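Local coordinates for protein protease VP4 (Blotched snakehead virus, PDB 2GEF) that cleaves peptide bonds as a birnavirus serine protease with a serine/lysine catalytic dyad, probably processing the viral polyprotein of which it is a part, at residues 21-27 against 119-125; 29-33 against 140-144; 44-48 against 127-132; 54-59 against 104-108; 165-171 against 187-192. All blocks are in the same frame, centred on the assembly; numbering follows the deposited sequence.

Interaction 1: 21-27 against 119-125; sequences NSRIVHF and SADVDVV
With OG of S22 (chi1 -171°) and CG of D123 (chi1 -176°) both swung anti to their own backbone nitrogens, hydroxyl and carboxylate meet across an antiparallel strand pair, where OG donates to OD1 over 2.5 Å. The hydroxyl arrives on the syn side of OD1, somewhat out of the carboxylate plane. Strands 22-27 and 120-125 belong to a three-stranded antiparallel sheet in which 120-126 is central and 22-27 lies at one margin. Three hydrogen-bonded pairs, R23 with V124, V25 with V122 and F27 with A120, each close two backbone bonds; the straightest runs from F27 N to A120 O, 2.9 Å at 178°. Between them, I24 with D123 and H26 with D121 form non-hydrogen-bonded pairs whose side chains share the more polar face. There CG2 of I24 lies 3.7 Å from CB of D121, and the D121 carboxylate continues to a salt bridge with R115. On the other face the F27 ring offers its edge to the valines opposite: CD1 is 3.8 Å from CB of V122, and CE1 touches CG2 of V124. V25, from the same strand as F27, places CG2 over one face of that ring, near its border rather than over its middle. This apolar side leans on L107 of strand 104-109 and on L58. Beside the R23-V124 pair a water donates to N21 O and, weakly, to V124 O. V25 CG1 and V124 CG2 form a squeezed methyl pair, 3.3 Å apart.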
# COMPACT_ATOMS: atom_id res chain seq x y z
N ASN A 21 13.89 -7.92 -11.69
CA ASN A 21 13.12 -7.79 -12.89
C ASN A 21 12.42 -6.36 -13.08
O ASN A 21 11.24 -6.25 -13.44
CB ASN A 21 12.17 -8.97 -13.03
CG ASN A 21 11.46 -8.99 -14.38
OD1 ASN A 21 11.94 -8.41 -15.33
ND2 ASN A 21 10.30 -9.63 -14.47
N SER A 22 13.20 -5.31 -12.93
CA SER A 22 12.69 -3.96 -13.07
C SER A 22 12.08 -3.43 -14.38
O SER A 22 12.83 -3.19 -15.35
CB SER A 22 13.87 -3.02 -12.76
OG SER A 22 13.44 -1.67 -12.66
N ARG A 23 10.76 -3.08 -14.39
CA ARG A 23 10.20 -2.32 -15.51
C ARG A 23 9.51 -1.01 -15.14
O ARG A 23 8.62 -0.97 -14.29
CB ARG A 23 9.26 -3.16 -16.31
CG ARG A 23 8.87 -4.42 -15.64
CD ARG A 23 8.02 -5.22 -16.64
NE ARG A 23 7.13 -4.32 -17.40
CZ ARG A 23 6.57 -4.67 -18.55
NH1 ARG A 23 6.79 -5.93 -19.03
NH2 ARG A 23 5.82 -3.80 -19.22
N ILE A 24 9.98 0.08 -15.74
CA ILE A 24 9.27 1.32 -15.68
C ILE A 24 7.87 1.12 -16.37
O ILE A 24 7.79 0.72 -17.50
CB ILE A 24 10.13 2.53 -16.25
CG1 ILE A 24 11.61 2.50 -15.75
CG2 ILE A 24 9.61 3.88 -15.77
CD1 ILE A 24 11.86 1.66 -14.51
N VAL A 25 6.77 1.36 -15.64
CA VAL A 25 5.48 1.42 -16.31
C VAL A 25 4.79 2.69 -15.90
O VAL A 25 4.96 3.26 -14.77
CB VAL A 25 4.55 0.10 -16.21
CG1 VAL A 25 4.96 -0.89 -15.19
CG2 VAL A 25 2.94 0.41 -16.27
N HIS A 26 3.99 3.12 -16.85
CA HIS A 26 3.34 4.39 -16.74
C HIS A 26 1.92 4.05 -16.29
O HIS A 26 1.20 3.26 -16.94
CB HIS A 26 3.34 5.13 -18.06
CG HIS A 26 2.55 6.36 -17.98
ND1 HIS A 26 2.84 7.36 -17.07
CD2 HIS A 26 1.40 6.73 -18.61
CE1 HIS A 26 1.92 8.31 -17.17
NE2 HIS A 26 1.04 7.96 -18.10
N PHE A 27 1.55 4.64 -15.14
CA PHE A 27 0.25 4.48 -14.54
C PHE A 27 -0.35 5.88 -14.47
O PHE A 27 0.25 6.87 -13.96
CB PHE A 27 0.39 3.94 -13.09
CG PHE A 27 0.66 2.48 -13.04
CD1 PHE A 27 1.88 2.00 -12.53
CD2 PHE A 27 -0.25 1.54 -13.51
CE1 PHE A 27 2.15 0.60 -12.51
CE2 PHE A 27 0.06 0.16 -13.48
CZ PHE A 27 1.24 -0.27 -12.94
N SER A 119 -0.16 11.60 -13.33
CA SER A 119 0.29 10.26 -13.66
C SER A 119 1.72 10.06 -13.19
O SER A 119 2.39 11.03 -12.89
CB SER A 119 0.24 10.03 -15.17
OG SER A 119 1.20 10.77 -15.78
N ALA A 120 2.22 8.83 -13.25
CA ALA A 120 3.60 8.48 -12.81
C ALA A 120 4.18 7.26 -13.49
O ALA A 120 3.47 6.31 -13.84
CB ALA A 120 3.59 8.22 -11.28
N ASP A 121 5.50 7.30 -13.68
CA ASP A 121 6.21 6.18 -14.19
C ASP A 121 6.67 5.49 -12.92
O ASP A 121 7.23 6.11 -12.05
CB ASP A 121 7.40 6.71 -15.03
CG ASP A 121 6.97 7.23 -16.32
OD1 ASP A 121 6.37 6.51 -17.15
OD2 ASP A 121 7.17 8.43 -16.52
N VAL A 122 6.42 4.21 -12.79
CA VAL A 122 6.51 3.55 -11.51
C VAL A 122 7.40 2.40 -11.87
O VAL A 122 7.15 1.65 -12.86
CB VAL A 122 5.10 3.09 -10.89
CG1 VAL A 122 5.16 1.95 -9.80
CG2 VAL A 122 4.20 4.29 -10.44
N ASP A 123 8.47 2.31 -11.08
CA ASP A 123 9.37 1.18 -11.24
C ASP A 123 8.77 -0.06 -10.53
O ASP A 123 8.90 -0.21 -9.33
CB ASP A 123 10.73 1.62 -10.66
CG ASP A 123 11.81 0.61 -10.80
OD1 ASP A 123 11.64 -0.45 -11.38
OD2 ASP A 123 12.91 0.96 -10.33
N VAL A 124 8.10 -0.92 -11.29
CA VAL A 124 7.50 -2.13 -10.76
C VAL A 124 8.63 -3.18 -10.71
O VAL A 124 9.40 -3.30 -11.60
CB VAL A 124 6.33 -2.65 -11.70
CG1 VAL A 124 5.67 -4.02 -11.29
CG2 VAL A 124 5.26 -1.57 -11.96
N VAL A 125 8.71 -3.94 -9.66
CA VAL A 125 9.76 -4.92 -9.47
C VAL A 125 9.10 -6.29 -9.10
O VAL A 125 7.92 -6.35 -8.69
CB VAL A 125 10.82 -4.44 -8.31
CG1 VAL A 125 11.83 -3.27 -8.78
CG2 VAL A 125 10.17 -4.15 -6.89
O HOH W 1 8.76 -5.96 -12.66

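Interaction 2: 29-33 against 140-144; sequences DGALF and ALALA
Strand 31-33 and helix 140-144 run almost exactly antiparallel, 173° between their directions, with short axes 7.4 Å apart at closest approach. That spacing is small for a helix on a strand, and alanines make it possible: A140 and A144, one turn apart, turn their methyl groups onto the strand. CB of A31 points back between them, 4.1 Å from CB of A140 and equally far from CB of A144, and also lies over the carbonyl oxygen of A140, 3.5 Å away. L143 adds its CB on another side of the A31 methyl. Further along the strand, F33 has its CG between the backbone N and the carbonyl carbon (chi1 61°), which brings the ring alongside the helix; CD2 comes to 3.5 Å from CB of A140. At the other end the A144 methyl sits 3.7 Å from A31 N, near the G30 carbonyl carbon. The strand belongs to the mixed sheet, pairing through A31 and F33 with strand 43-52, while helix 138-146 follows closely on the nucleophile S136. The F33 side chain is about 6 Å from that of S136 and about 7 Å from that of K173. Between the two segments the contact is apolar and buried, with no hydrogen bond: it rests on shape and apolar burial, while the A140 carbonyl is satisfied inside the helix by A144 N and A144 O by R52.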
# COMPACT_ATOMS: atom_id res chain seq x y z
N ASP A 29 -3.07 6.07 -12.72
CA ASP A 29 -3.82 5.90 -11.47
C ASP A 29 -3.31 4.74 -10.65
O ASP A 29 -2.78 3.86 -11.20
CB ASP A 29 -5.40 5.75 -11.75
CG ASP A 29 -5.75 4.79 -12.92
OD1 ASP A 29 -5.89 5.26 -14.05
OD2 ASP A 29 -5.93 3.56 -12.80
N GLY A 30 -3.62 4.66 -9.33
CA GLY A 30 -3.04 3.68 -8.43
C GLY A 30 -2.81 4.36 -7.09
O GLY A 30 -2.84 5.54 -7.01
N ALA A 31 -2.65 3.61 -5.98
CA ALA A 31 -2.34 4.22 -4.71
C ALA A 31 -1.28 3.36 -4.03
O ALA A 31 -1.31 2.10 -4.15
CB ALA A 31 -3.55 4.39 -3.84
N LEU A 32 -0.34 4.03 -3.38
CA LEU A 32 0.75 3.40 -2.61
C LEU A 32 0.37 3.13 -1.22
O LEU A 32 -0.32 3.94 -0.56
CB LEU A 32 2.05 4.29 -2.61
CG LEU A 32 2.57 4.48 -4.04
CD1 LEU A 32 3.39 5.83 -4.10
CD2 LEU A 32 3.48 3.24 -4.69
N PHE A 33 0.90 2.00 -0.74
CA PHE A 33 0.75 1.60 0.61
C PHE A 33 2.04 0.78 1.05
O PHE A 33 2.74 0.32 0.21
CB PHE A 33 -0.47 0.74 0.78
CG PHE A 33 -0.46 -0.58 -0.03
CD1 PHE A 33 -0.23 -1.82 0.61
CD2 PHE A 33 -0.89 -0.59 -1.41
CE1 PHE A 33 -0.27 -3.05 -0.13
CE2 PHE A 33 -0.97 -1.82 -2.13
CZ PHE A 33 -0.72 -3.03 -1.50
N ALA A 140 -5.44 2.45 0.53
CA ALA A 140 -4.93 2.39 -0.87
C ALA A 140 -5.93 1.76 -1.89
O ALA A 140 -6.21 2.23 -3.02
CB ALA A 140 -3.55 1.57 -0.83
N LEU A 141 -6.40 0.59 -1.56
CA LEU A 141 -7.55 0.02 -2.37
C LEU A 141 -8.63 0.92 -2.79
O LEU A 141 -9.01 0.97 -3.94
CB LEU A 141 -8.22 -1.14 -1.60
CG LEU A 141 -7.19 -2.27 -1.40
CD1 LEU A 141 -7.70 -3.62 -0.74
CD2 LEU A 141 -6.26 -2.48 -2.54
N ALA A 142 -9.24 1.49 -1.80
CA ALA A 142 -10.23 2.59 -1.93
C ALA A 142 -9.85 3.74 -2.83
O ALA A 142 -10.59 4.14 -3.70
CB ALA A 142 -10.55 3.20 -0.57
N LEU A 143 -8.79 4.42 -2.46
CA LEU A 143 -8.36 5.56 -3.32
C LEU A 143 -8.10 5.01 -4.76
O LEU A 143 -8.45 5.68 -5.76
CB LEU A 143 -7.10 6.19 -2.69
CG LEU A 143 -7.52 6.62 -1.27
CD1 LEU A 143 -6.37 7.39 -0.69
CD2 LEU A 143 -8.47 7.66 -1.45
N ALA A 144 -7.51 3.80 -4.89
CA ALA A 144 -7.05 3.34 -6.22
C ALA A 144 -8.26 2.95 -7.01
O ALA A 144 -8.25 3.06 -8.19
CB ALA A 144 -6.04 2.20 -6.17

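Interaction 3: 44-48 against 127-132; sequences TSELY and NDMPAV
The amide nitrogen of N127 is gripped twice by strand 44-48, and one bond is modelled as remarkably short: ND2 to OE2 of E46 is 2.3 Å, so its exact length is doubtful. The second, from ND2 to OH of Y48, is 2.7 Å, nearly straight at 164° and in the amide plane. N127 can reach both with its CG held in the cramped site flanked by its own N and C (chi1 72°). Its other amide atom, OD1, accepts from M129 N over 3.0 Å, an Asx turn that shapes the loop before M129. Amide and carboxylate planes are turned 62° apart. Y48 OH also pairs with a water at 2.7 Å, which donates to P130 O. CE2 of Y48 rests 3.5 Å from CG2 of V132, the two side chains running alongside with reversed directions. Selenomethionine M129 places its CE 3.8 Å from OG1 of T44. V132 lies about 6 Å from the nucleophile S136, side chain to side chain. The Y48 OH bond and the Asx turn together fix the rotation of the N127 amide; the E46 bond, its length taken with caution, would add to this, probably more so if E46 is negatively charged.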
# COMPACT_ATOMS: atom_id res chain seq x y z
N THR A 44 11.41 -6.57 6.77
CA THR A 44 11.36 -5.83 5.54
C THR A 44 10.20 -4.79 5.58
O THR A 44 9.27 -5.01 6.24
CB THR A 44 11.13 -6.83 4.23
OG1 THR A 44 9.90 -7.59 4.41
CG2 THR A 44 12.31 -7.80 4.05
N SER A 45 10.34 -3.69 4.85
CA SER A 45 9.31 -2.67 4.66
C SER A 45 9.58 -2.23 3.23
O SER A 45 10.80 -1.89 2.85
CB SER A 45 9.65 -1.46 5.59
OG SER A 45 8.67 -0.54 5.55
N GLU A 46 8.51 -2.14 2.47
CA GLU A 46 8.55 -1.84 1.01
C GLU A 46 7.28 -1.08 0.67
O GLU A 46 6.27 -1.36 1.25
CB GLU A 46 8.27 -3.21 0.35
CG GLU A 46 9.08 -3.61 -0.70
CD GLU A 46 8.94 -5.12 -0.91
OE1 GLU A 46 8.76 -5.91 0.08
OE2 GLU A 46 9.01 -5.54 -2.08
N LEU A 47 7.23 -0.33 -0.43
CA LEU A 47 5.92 0.04 -1.07
C LEU A 47 5.46 -0.88 -2.10
O LEU A 47 6.22 -1.54 -2.74
CB LEU A 47 6.06 1.40 -1.68
CG LEU A 47 6.34 2.42 -0.56
CD1 LEU A 47 6.46 3.73 -1.31
CD2 LEU A 47 5.36 2.55 0.57
N TYR A 48 4.16 -0.98 -2.21
CA TYR A 48 3.41 -1.63 -3.28
C TYR A 48 2.42 -0.59 -3.76
O TYR A 48 2.06 0.33 -3.01
CB TYR A 48 2.61 -2.86 -2.79
CG TYR A 48 3.37 -4.18 -2.56
CD1 TYR A 48 4.56 -4.24 -1.84
CD2 TYR A 48 2.86 -5.33 -3.04
CE1 TYR A 48 5.23 -5.46 -1.63
CE2 TYR A 48 3.53 -6.53 -2.86
CZ TYR A 48 4.69 -6.61 -2.18
OH TYR A 48 5.26 -7.96 -2.05
N ASN A 127 9.84 -8.88 -6.14
CA ASN A 127 10.46 -9.10 -4.82
C ASN A 127 9.96 -10.54 -4.66
O ASN A 127 8.96 -10.90 -5.31
CB ASN A 127 9.87 -8.09 -3.72
CG ASN A 127 8.42 -8.42 -3.31
OD1 ASN A 127 7.87 -9.53 -3.53
ND2 ASN A 127 7.83 -7.49 -2.61
N ASP A 128 10.63 -11.43 -3.93
CA ASP A 128 10.18 -12.84 -3.98
C ASP A 128 9.39 -13.14 -2.71
O ASP A 128 9.46 -14.18 -2.07
CB ASP A 128 11.33 -13.81 -4.22
CG ASP A 128 12.29 -13.34 -5.30
OD1 ASP A 128 12.13 -13.78 -6.46
OD2 ASP A 128 13.19 -12.51 -5.00
N MSE A 129 8.54 -12.18 -2.37
CA MSE A 129 7.88 -12.19 -1.10
C MSE A 129 6.59 -12.98 -1.38
O MSE A 129 6.24 -13.17 -2.57
CB MSE A 129 7.67 -10.75 -0.63
CG MSE A 129 9.01 -9.99 -0.49
SE MSE A 129 10.18 -10.71 0.97
CE MSE A 129 8.72 -10.53 2.27
N PRO A 130 5.93 -13.49 -0.33
CA PRO A 130 4.62 -14.12 -0.56
C PRO A 130 3.52 -13.11 -0.83
O PRO A 130 3.75 -11.91 -0.75
CB PRO A 130 4.32 -14.81 0.80
CG PRO A 130 4.82 -13.83 1.72
CD PRO A 130 6.27 -13.55 1.10
N ALA A 131 2.33 -13.59 -1.16
CA ALA A 131 1.15 -12.75 -1.26
C ALA A 131 0.95 -11.89 -0.00
O ALA A 131 1.31 -12.28 1.10
CB ALA A 131 -0.04 -13.62 -1.55
N VAL A 132 0.39 -10.70 -0.16
CA VAL A 132 0.32 -9.77 0.95
C VAL A 132 -0.83 -10.09 1.87
O VAL A 132 -1.99 -10.28 1.43
CB VAL A 132 0.34 -8.35 0.41
CG1 VAL A 132 0.14 -7.24 1.58
CG2 VAL A 132 1.75 -8.14 -0.33
O HOH W 2 3.74 -10.09 -2.56

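Interaction 4: 54-59 against 104-108; sequences DHRDLM and LTILP
T105 and L107 of strand 104-108 pack firmly against the turn 54-59, whereas D54 and D57 are exposed: D57 makes no contact with the strand, and D54 meets T105 OG1 chiefly through CA, its side-chain end leading away. At the firm end the N-H of H55 points straight at OG1 of T105, 3.0 Å at 168°. OG1 reaches it by standing anti to the carbonyl carbon of T105 (chi1 -59°), and the same hydroxyl is also hydrogen-bonded to G53 O. The other branch, CG2 of T105, meets selenomethionine M59, whose SE lies 3.7 Å away, the M59 chain bending at its last torsion (chi3 80°). L107 forks into the turn. Its CD2 meets CG of M59 at 3.6 Å and its CD1 meets CD1 of L58 at 3.8 Å, L107 lying roughly perpendicular to both side chains. The H55 ring has its edge toward T105 OG1, but CD2 stays 4.1 Å away, and NE2 bonds instead to R52 O. CB of R56 points away from the strand; its guanidinium makes a cation-pi contact with W77 and NH2 bonds to R64 O. A 3-10 segment, 56-58, shapes the turn. Strand 104-109 is flanked in the mixed sheet by strands 43-52 and 75-77; L58 and L107 both reach F27 of strand 22-27, and L107 touches V124, so this contact lies where the mixed sheet packs on the three-stranded one.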
# COMPACT_ATOMS: atom_id res chain seq x y z
N ASP A 54 -7.02 -5.74 -13.83
CA ASP A 54 -6.09 -6.80 -13.68
C ASP A 54 -4.78 -6.61 -14.46
O ASP A 54 -4.74 -6.48 -15.65
CB ASP A 54 -6.80 -8.20 -13.75
CG ASP A 54 -6.64 -8.93 -15.05
OD1 ASP A 54 -6.28 -8.23 -16.01
OD2 ASP A 54 -6.98 -10.12 -15.18
N HIS A 55 -3.70 -6.49 -13.69
CA HIS A 55 -2.33 -6.21 -14.17
C HIS A 55 -1.48 -7.31 -13.73
O HIS A 55 -0.30 -7.12 -13.42
CB HIS A 55 -1.78 -4.88 -13.65
CG HIS A 55 -2.72 -3.71 -13.87
ND1 HIS A 55 -2.67 -2.91 -15.01
CD2 HIS A 55 -3.76 -3.25 -13.15
CE1 HIS A 55 -3.62 -1.99 -14.95
NE2 HIS A 55 -4.33 -2.19 -13.85
N ARG A 56 -2.12 -8.48 -13.70
CA ARG A 56 -1.50 -9.81 -13.53
C ARG A 56 -0.21 -9.95 -14.39
O ARG A 56 0.83 -10.54 -13.95
CB ARG A 56 -2.52 -10.89 -13.82
CG ARG A 56 -3.49 -10.92 -12.70
CD ARG A 56 -4.79 -11.76 -12.91
NE ARG A 56 -4.55 -13.02 -12.23
CZ ARG A 56 -5.24 -14.14 -12.54
NH1 ARG A 56 -6.25 -14.04 -13.44
NH2 ARG A 56 -4.90 -15.33 -11.97
N ASP A 57 -0.27 -9.39 -15.60
CA ASP A 57 0.87 -9.50 -16.53
C ASP A 57 2.12 -8.89 -16.01
O ASP A 57 3.14 -9.00 -16.64
CB ASP A 57 0.63 -8.81 -17.86
CG ASP A 57 0.15 -7.37 -17.73
OD1 ASP A 57 -0.86 -7.18 -17.07
OD2 ASP A 57 0.78 -6.46 -18.30
N LEU A 58 1.97 -8.13 -14.93
CA LEU A 58 3.03 -7.31 -14.34
C LEU A 58 3.54 -7.96 -13.02
O LEU A 58 4.63 -7.59 -12.52
CB LEU A 58 2.55 -5.92 -14.06
CG LEU A 58 2.52 -4.86 -15.19
CD1 LEU A 58 1.94 -3.60 -14.60
CD2 LEU A 58 3.81 -4.59 -15.98
N MSE A 59 2.75 -8.92 -12.49
CA MSE A 59 3.12 -9.73 -11.32
C MSE A 59 4.15 -10.76 -11.63
O MSE A 59 4.12 -11.33 -12.75
CB MSE A 59 1.92 -10.50 -10.84
CG MSE A 59 0.81 -9.50 -10.32
SE MSE A 59 -0.81 -10.25 -9.77
CE MSE A 59 -0.26 -10.83 -8.06
N LEU A 104 -8.64 -5.34 -8.35
CA LEU A 104 -7.45 -4.49 -8.31
C LEU A 104 -6.34 -5.50 -8.29
O LEU A 104 -6.61 -6.68 -8.04
CB LEU A 104 -7.37 -3.63 -7.02
CG LEU A 104 -8.33 -2.40 -6.78
CD1 LEU A 104 -9.40 -2.74 -5.71
CD2 LEU A 104 -7.51 -1.13 -6.28
N THR A 105 -5.13 -5.04 -8.63
CA THR A 105 -3.95 -5.81 -8.53
C THR A 105 -2.98 -5.00 -7.74
O THR A 105 -2.94 -3.76 -7.93
CB THR A 105 -3.40 -5.94 -9.98
OG1 THR A 105 -4.40 -6.57 -10.76
CG2 THR A 105 -2.29 -6.90 -10.00
N ILE A 106 -2.20 -5.60 -6.85
CA ILE A 106 -1.14 -4.84 -6.13
C ILE A 106 0.24 -5.39 -6.58
O ILE A 106 0.37 -6.55 -6.99
CB ILE A 106 -1.35 -4.94 -4.58
CG1 ILE A 106 -1.30 -6.40 -4.19
CG2 ILE A 106 -2.70 -4.39 -4.22
CD1 ILE A 106 -1.13 -6.81 -2.73
N LEU A 107 1.21 -4.52 -6.62
CA LEU A 107 2.53 -4.80 -7.21
C LEU A 107 3.63 -4.19 -6.36
O LEU A 107 3.51 -3.00 -5.94
CB LEU A 107 2.68 -4.23 -8.65
CG LEU A 107 1.56 -4.71 -9.65
CD1 LEU A 107 1.44 -3.73 -10.85
CD2 LEU A 107 1.84 -6.06 -10.09
N PRO A 108 4.72 -4.95 -6.13
CA PRO A 108 5.80 -4.26 -5.36
C PRO A 108 6.38 -3.19 -6.22
O PRO A 108 6.43 -3.35 -7.38
CB PRO A 108 6.80 -5.40 -5.00
CG PRO A 108 6.22 -6.68 -5.70
CD PRO A 108 5.04 -6.32 -6.54

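Interaction 5: 165-171 against 187-192; sequences QPVQFGN and MTQDGG
The link from strand 163-165 into helix 170-178 meets the loop 187-192 through a single backbone bridge at V167 and T188, on the border of the four-stranded sheet. V167 N donates to M187 O over 3.0 Å, and V167 O accepts from Q189 N over 2.6 Å. Beside this bridge the extended side chain of Q189 reaches across V167 to P166, where NE2 gives a weak bond to P166 O at 3.5 Å. CB of M187, a selenomethionine, packs 4.0 Å from CB of P166. The loop then makes a type I turn from T188 to G191, which brings D190 to the helix start. With chi1 60°, D190 tucks its carboxylate over its own backbone, and its OD2 accepts from N171 N, 3.2 Å at 163°. T188 sets CG2 against CA of G170, 3.6 Å away, while its OG1 is bonded to E193 and to G192 N. The V167 side chain is about 4 Å from that of S136, and the F169 side chain about 4 Å from that of K173. F169 fills the N-cap position of the helix that carries K173, placing this junction directly beside the serine/lysine dyad.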
# COMPACT_ATOMS: atom_id res chain seq x y z
N GLN A 165 -9.26 2.27 10.74
CA GLN A 165 -8.59 1.69 11.93
C GLN A 165 -7.11 1.57 11.91
O GLN A 165 -6.50 1.15 10.91
CB GLN A 165 -9.15 0.34 12.18
CG GLN A 165 -10.72 0.32 12.25
CD GLN A 165 -11.16 -1.07 12.11
OE1 GLN A 165 -10.71 -1.81 11.17
NE2 GLN A 165 -11.97 -1.53 13.09
N PRO A 166 -6.45 1.89 13.07
CA PRO A 166 -4.96 2.04 13.17
C PRO A 166 -4.19 0.63 13.06
O PRO A 166 -4.69 -0.45 13.48
CB PRO A 166 -4.75 2.69 14.53
CG PRO A 166 -5.81 2.09 15.33
CD PRO A 166 -7.07 2.01 14.40
N VAL A 167 -3.01 0.67 12.48
CA VAL A 167 -2.35 -0.58 12.14
C VAL A 167 -1.05 -0.57 12.96
O VAL A 167 -0.61 0.50 13.43
CB VAL A 167 -2.24 -0.77 10.62
CG1 VAL A 167 -1.34 0.24 10.05
CG2 VAL A 167 -1.69 -2.12 10.28
N GLN A 168 -0.58 -1.75 13.32
CA GLN A 168 0.72 -1.92 13.93
C GLN A 168 1.89 -1.52 12.93
O GLN A 168 1.74 -1.58 11.76
CB GLN A 168 0.85 -3.43 14.14
CG GLN A 168 0.44 -3.94 15.56
CD GLN A 168 1.17 -5.25 15.95
OE1 GLN A 168 1.89 -5.23 16.93
NE2 GLN A 168 0.99 -6.37 15.14
N PHE A 169 3.10 -1.33 13.42
CA PHE A 169 4.28 -1.16 12.47
C PHE A 169 4.38 0.18 11.77
O PHE A 169 5.05 0.27 10.78
CB PHE A 169 4.44 -2.38 11.50
CG PHE A 169 4.23 -3.74 12.24
CD1 PHE A 169 5.11 -4.13 13.29
CD2 PHE A 169 3.18 -4.63 11.89
CE1 PHE A 169 4.88 -5.34 14.03
CE2 PHE A 169 2.99 -5.84 12.62
CZ PHE A 169 3.82 -6.15 13.70
N GLY A 170 3.73 1.20 12.26
CA GLY A 170 3.81 2.53 11.67
C GLY A 170 5.24 3.05 11.37
O GLY A 170 5.59 3.49 10.32
N ASN A 171 6.06 3.08 12.37
CA ASN A 171 7.43 3.38 12.20
C ASN A 171 8.25 2.61 11.14
O ASN A 171 9.04 3.16 10.44
CB ASN A 171 8.09 3.13 13.54
CG ASN A 171 9.40 3.80 13.59
OD1 ASN A 171 10.32 3.43 12.83
ND2 ASN A 171 9.46 4.90 14.31
N MSE A 187 -3.34 5.75 9.73
CA MSE A 187 -3.44 5.65 11.18
C MSE A 187 -2.68 4.40 11.62
O MSE A 187 -2.91 3.30 11.06
CB MSE A 187 -4.90 5.47 11.69
CG MSE A 187 -5.84 6.56 11.63
SE MSE A 187 -7.45 5.98 12.57
CE MSE A 187 -6.82 6.58 14.35
N THR A 188 -1.77 4.60 12.59
CA THR A 188 -0.97 3.53 13.15
C THR A 188 -1.05 3.53 14.68
O THR A 188 -1.34 4.58 15.25
CB THR A 188 0.38 3.55 12.69
OG1 THR A 188 1.01 4.73 13.17
CG2 THR A 188 0.40 3.53 11.21
N GLN A 189 -0.91 2.35 15.29
CA GLN A 189 -0.80 2.26 16.76
C GLN A 189 0.40 3.03 17.35
O GLN A 189 0.26 3.57 18.41
CB GLN A 189 -0.91 0.81 17.28
CG GLN A 189 -2.24 0.17 16.75
CD GLN A 189 -2.31 -1.33 16.94
OE1 GLN A 189 -1.81 -1.85 17.90
NE2 GLN A 189 -3.03 -2.00 16.08
N ASP A 190 1.53 3.14 16.67
CA ASP A 190 2.65 3.87 17.28
C ASP A 190 2.80 5.35 16.78
O ASP A 190 3.83 5.95 16.96
CB ASP A 190 3.98 3.06 17.16
CG ASP A 190 4.38 2.76 15.66
OD1 ASP A 190 3.51 3.08 14.82
OD2 ASP A 190 5.47 2.10 15.31
N GLY A 191 1.81 5.96 16.16
CA GLY A 191 2.01 7.36 15.70
C GLY A 191 3.10 7.47 14.61
O GLY A 191 3.72 8.53 14.41
N GLY A 192 3.38 6.37 13.89
CA GLY A 192 4.48 6.48 12.89
C GLY A 192 4.14 7.28 11.64
O GLY A 192 5.05 7.67 10.87

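Overall arrangement
The first segments of interactions 1 to 4 run in order from 21 to 59; their partners come as 104-108 (interaction 4), 119-125 (1), 127-132 (3) and 140-144 (2). Interaction 4 thus lies within the spans of 1, 2 and 3, interaction 3 lies within 2, and 1 crosses both 2 and 3. Interaction 5 follows separately, about 28 Å from interaction 1 between centres. Interactions 2, 3 and 4 share the mixed sheet, centres 13 to 16 Å apart. Interaction 1, in the three-stranded sheet, touches interaction 4 through L58 and a probable V125-P108 backbone bond. Interactions 2, 3 and 5 come near S136 and K173, so the dyad's surroundings are drawn from distant parts of the sequence.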